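Long-range contact in molybdopterin-guanine dinucleotide biosynthesis protein B (MobB) (Archaeoglobus fulgidus, PDB 2F1R), which probably binds GTP and takes part in biosynthesis of the molybdopterin-guanine dinucleotide cofactor: residues A[29-34]-A[95-100]. Sequence-based numbering, arbitrary orientation.
Sequences RGLRVA and DYDLVI
The ring of Y96 is sandwiched between R32 and A34. On one face the guanidinium of R32 lies nearly flat, its plane tilted 23° from the ring and its NH2 3.5 Å from CZ of Y96, a cation-pi stack. Over the centre of the opposite face sits CB of A34, 3.8 Å from the ring centroid in a CH-pi contact; a methyl is small enough to let the ring lie close to the strand. With chi1 of -74°, CG of Y96 stands anti to its carbonyl carbon, which brings CD1 against the backbone between V33 and A34. OH of Y96 is hydrogen-bonded to OD2 of D62 of the second subunit. A leucine in place of Y96 would probably leave the R32 guanidinium without its stacking surface and that D62 without its hydroxyl partner.

Charge adds to the hold on R32, whose chain bends at chi3 (67°) so that NH2 forms a salt bridge with OD2 of D95 at 3.3 Å; its hydrogen bond is weak, and NE too bonds only weakly to O of D95. Just before strand 98-102, the aspartate D97 is short enough for its OD2 to accept a hydrogen bond from the backbone N of R32 at 3.2 Å, through the anti side of the carboxylate, while its own N donates to O of R32.

Once both chains enter their strands, regular parallel pairing takes over. A34 N donates to L98 O at 3.1 Å and I100 N to A34 O at 2.8 Å, with V33 beside L98 and A34 beside V99. Beta-branched V33 and I100 suit extended strands, and V33 CG1 touches both L98 CD2 and I100 CD1.

V33 and I100 face helix 12-28, L98 packs on helix 149-160, and A34 and V99 meet helix 85-93. Strand 98-102 lies between 33-37 and 4-9 in the parallel sheet, which continues past A34 into the second subunit.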
loop_
_atom_site.group_PDB
_atom_site.type_symbol
_atom_site.label_atom_id
_atom_site.label_comp_id
_atom_site.label_asym_id
_atom_site.label_seq_id
_atom_site.Cartn_x
_atom_site.Cartn_y
_atom_site.Cartn_z
ATOM N N ARG A 29 -12.253 6.291 -19.739
ATOM C CA ARG A 29 -13.546 5.590 -19.637
ATOM C C ARG A 29 -13.996 5.487 -18.202
ATOM O O ARG A 29 -14.839 4.654 -17.886
ATOM C CB ARG A 29 -13.469 4.168 -20.188
ATOM C CG ARG A 29 -12.804 4.046 -21.493
ATOM C CD ARG A 29 -13.768 4.249 -22.617
ATOM N NE ARG A 29 -13.053 4.801 -23.771
ATOM C CZ ARG A 29 -13.386 4.584 -25.046
ATOM N NH1 ARG A 29 -14.421 3.805 -25.357
ATOM N NH2 ARG A 29 -12.669 5.141 -26.019
ATOM N N GLY A 30 -13.435 6.304 -17.325
ATOM C CA GLY A 30 -13.727 6.172 -15.905
ATOM C C GLY A 30 -13.590 4.728 -15.417
ATOM O O GLY A 30 -14.328 4.297 -14.522
ATOM N N LEU A 31 -12.692 3.959 -16.014
ATOM C CA LEU A 31 -12.297 2.738 -15.319
ATOM C C LEU A 31 -11.295 2.975 -14.197
ATOM O O LEU A 31 -10.374 3.771 -14.401
ATOM C CB LEU A 31 -11.857 1.662 -16.296
ATOM C CG LEU A 31 -12.926 0.599 -16.576
ATOM C CD1 LEU A 31 -14.101 0.761 -15.614
ATOM C CD2 LEU A 31 -13.406 0.675 -18.013
ATOM N N ARG A 32 -11.564 2.404 -13.052
ATOM C CA ARG A 32 -10.604 2.282 -11.940
ATOM C C ARG A 32 -9.654 1.119 -12.224
ATOM O O ARG A 32 -10.103 -0.010 -12.276
ATOM C CB ARG A 32 -11.346 1.934 -10.599
ATOM C CG ARG A 32 -12.029 3.078 -9.841
ATOM C CD ARG A 32 -12.749 2.544 -8.512
ATOM N NE ARG A 32 -11.858 2.030 -7.414
ATOM C CZ ARG A 32 -10.864 2.707 -6.854
ATOM N NH1 ARG A 32 -10.531 3.914 -7.281
ATOM N NH2 ARG A 32 -10.202 2.172 -5.856
ATOM N N VAL A 33 -8.346 1.389 -12.385
ATOM C CA VAL A 33 -7.377 0.338 -12.710
ATOM C C VAL A 33 -6.264 0.136 -11.649
ATOM O O VAL A 33 -5.710 1.089 -11.095
ATOM C CB VAL A 33 -6.777 0.525 -14.125
ATOM C CG1 VAL A 33 -5.963 -0.717 -14.526
ATOM C CG2 VAL A 33 -7.863 0.850 -15.208
ATOM N N ALA A 34 -5.920 -1.109 -11.376
ATOM C CA ALA A 34 -4.718 -1.366 -10.559
ATOM C C ALA A 34 -3.771 -2.296 -11.320
ATOM O O ALA A 34 -4.231 -3.151 -12.068
ATOM C CB ALA A 34 -5.075 -1.952 -9.228
ATOM N N ASP A 95 -12.436 -3.623 -5.457
ATOM C CA ASP A 95 -13.294 -2.580 -6.019
ATOM C C ASP A 95 -12.766 -1.966 -7.300
ATOM O O ASP A 95 -13.253 -0.954 -7.749
ATOM C CB ASP A 95 -13.553 -1.504 -4.997
ATOM C CG ASP A 95 -12.266 -0.856 -4.509
ATOM O OD1 ASP A 95 -11.235 -1.567 -4.431
ATOM O OD2 ASP A 95 -12.315 0.324 -4.160
ATOM N N TYR A 96 -11.749 -2.587 -7.900
ATOM C CA TYR A 96 -11.282 -2.121 -9.179
ATOM C C TYR A 96 -12.103 -2.688 -10.311
ATOM O O TYR A 96 -12.651 -3.773 -10.219
ATOM C CB TYR A 96 -9.814 -2.501 -9.345
ATOM C CG TYR A 96 -9.009 -1.600 -8.486
ATOM C CD1 TYR A 96 -8.546 -0.399 -8.969
ATOM C CD2 TYR A 96 -8.731 -1.939 -7.142
ATOM C CE1 TYR A 96 -7.788 0.450 -8.157
ATOM C CE2 TYR A 96 -7.972 -1.100 -6.323
ATOM C CZ TYR A 96 -7.509 0.099 -6.823
ATOM O OH TYR A 96 -6.734 0.952 -5.988
ATOM N N ASP A 97 -12.187 -1.939 -11.400
ATOM C CA ASP A 97 -12.844 -2.475 -12.602
ATOM C C ASP A 97 -11.948 -3.379 -13.467
ATOM O O ASP A 97 -12.439 -4.194 -14.230
ATOM C CB ASP A 97 -13.366 -1.300 -13.443
ATOM C CG ASP A 97 -14.418 -0.505 -12.686
ATOM O OD1 ASP A 97 -15.359 -1.146 -12.148
ATOM O OD2 ASP A 97 -14.243 0.707 -12.572
ATOM N N LEU A 98 -10.644 -3.208 -13.339
ATOM C CA LEU A 98 -9.680 -3.978 -14.068
ATOM C C LEU A 98 -8.429 -4.082 -13.222
ATOM O O LEU A 98 -7.957 -3.073 -12.688
ATOM C CB LEU A 98 -9.337 -3.266 -15.423
ATOM C CG LEU A 98 -8.177 -3.882 -16.251
ATOM C CD1 LEU A 98 -8.608 -5.235 -16.779
ATOM C CD2 LEU A 98 -7.724 -2.979 -17.389
ATOM N N VAL A 99 -7.867 -5.290 -13.153
ATOM C CA VAL A 99 -6.552 -5.501 -12.559
ATOM C C VAL A 99 -5.632 -5.966 -13.671
ATOM O O VAL A 99 -5.891 -6.974 -14.317
ATOM C CB VAL A 99 -6.566 -6.537 -11.355
ATOM C CG1 VAL A 99 -5.146 -6.819 -10.832
ATOM C CG2 VAL A 99 -7.481 -6.032 -10.221
ATOM N N ILE A 100 -4.561 -5.227 -13.897
ATOM C CA ILE A 100 -3.492 -5.692 -14.779
ATOM C C ILE A 100 -2.271 -6.188 -13.970
ATOM O O ILE A 100 -1.811 -5.539 -13.034
ATOM C CB ILE A 100 -3.039 -4.595 -15.750
ATOM C CG1 ILE A 100 -4.234 -4.203 -16.627
ATOM C CG2 ILE A 100 -1.839 -5.071 -16.599
ATOM C CD1 ILE A 100 -4.055 -2.970 -17.392
#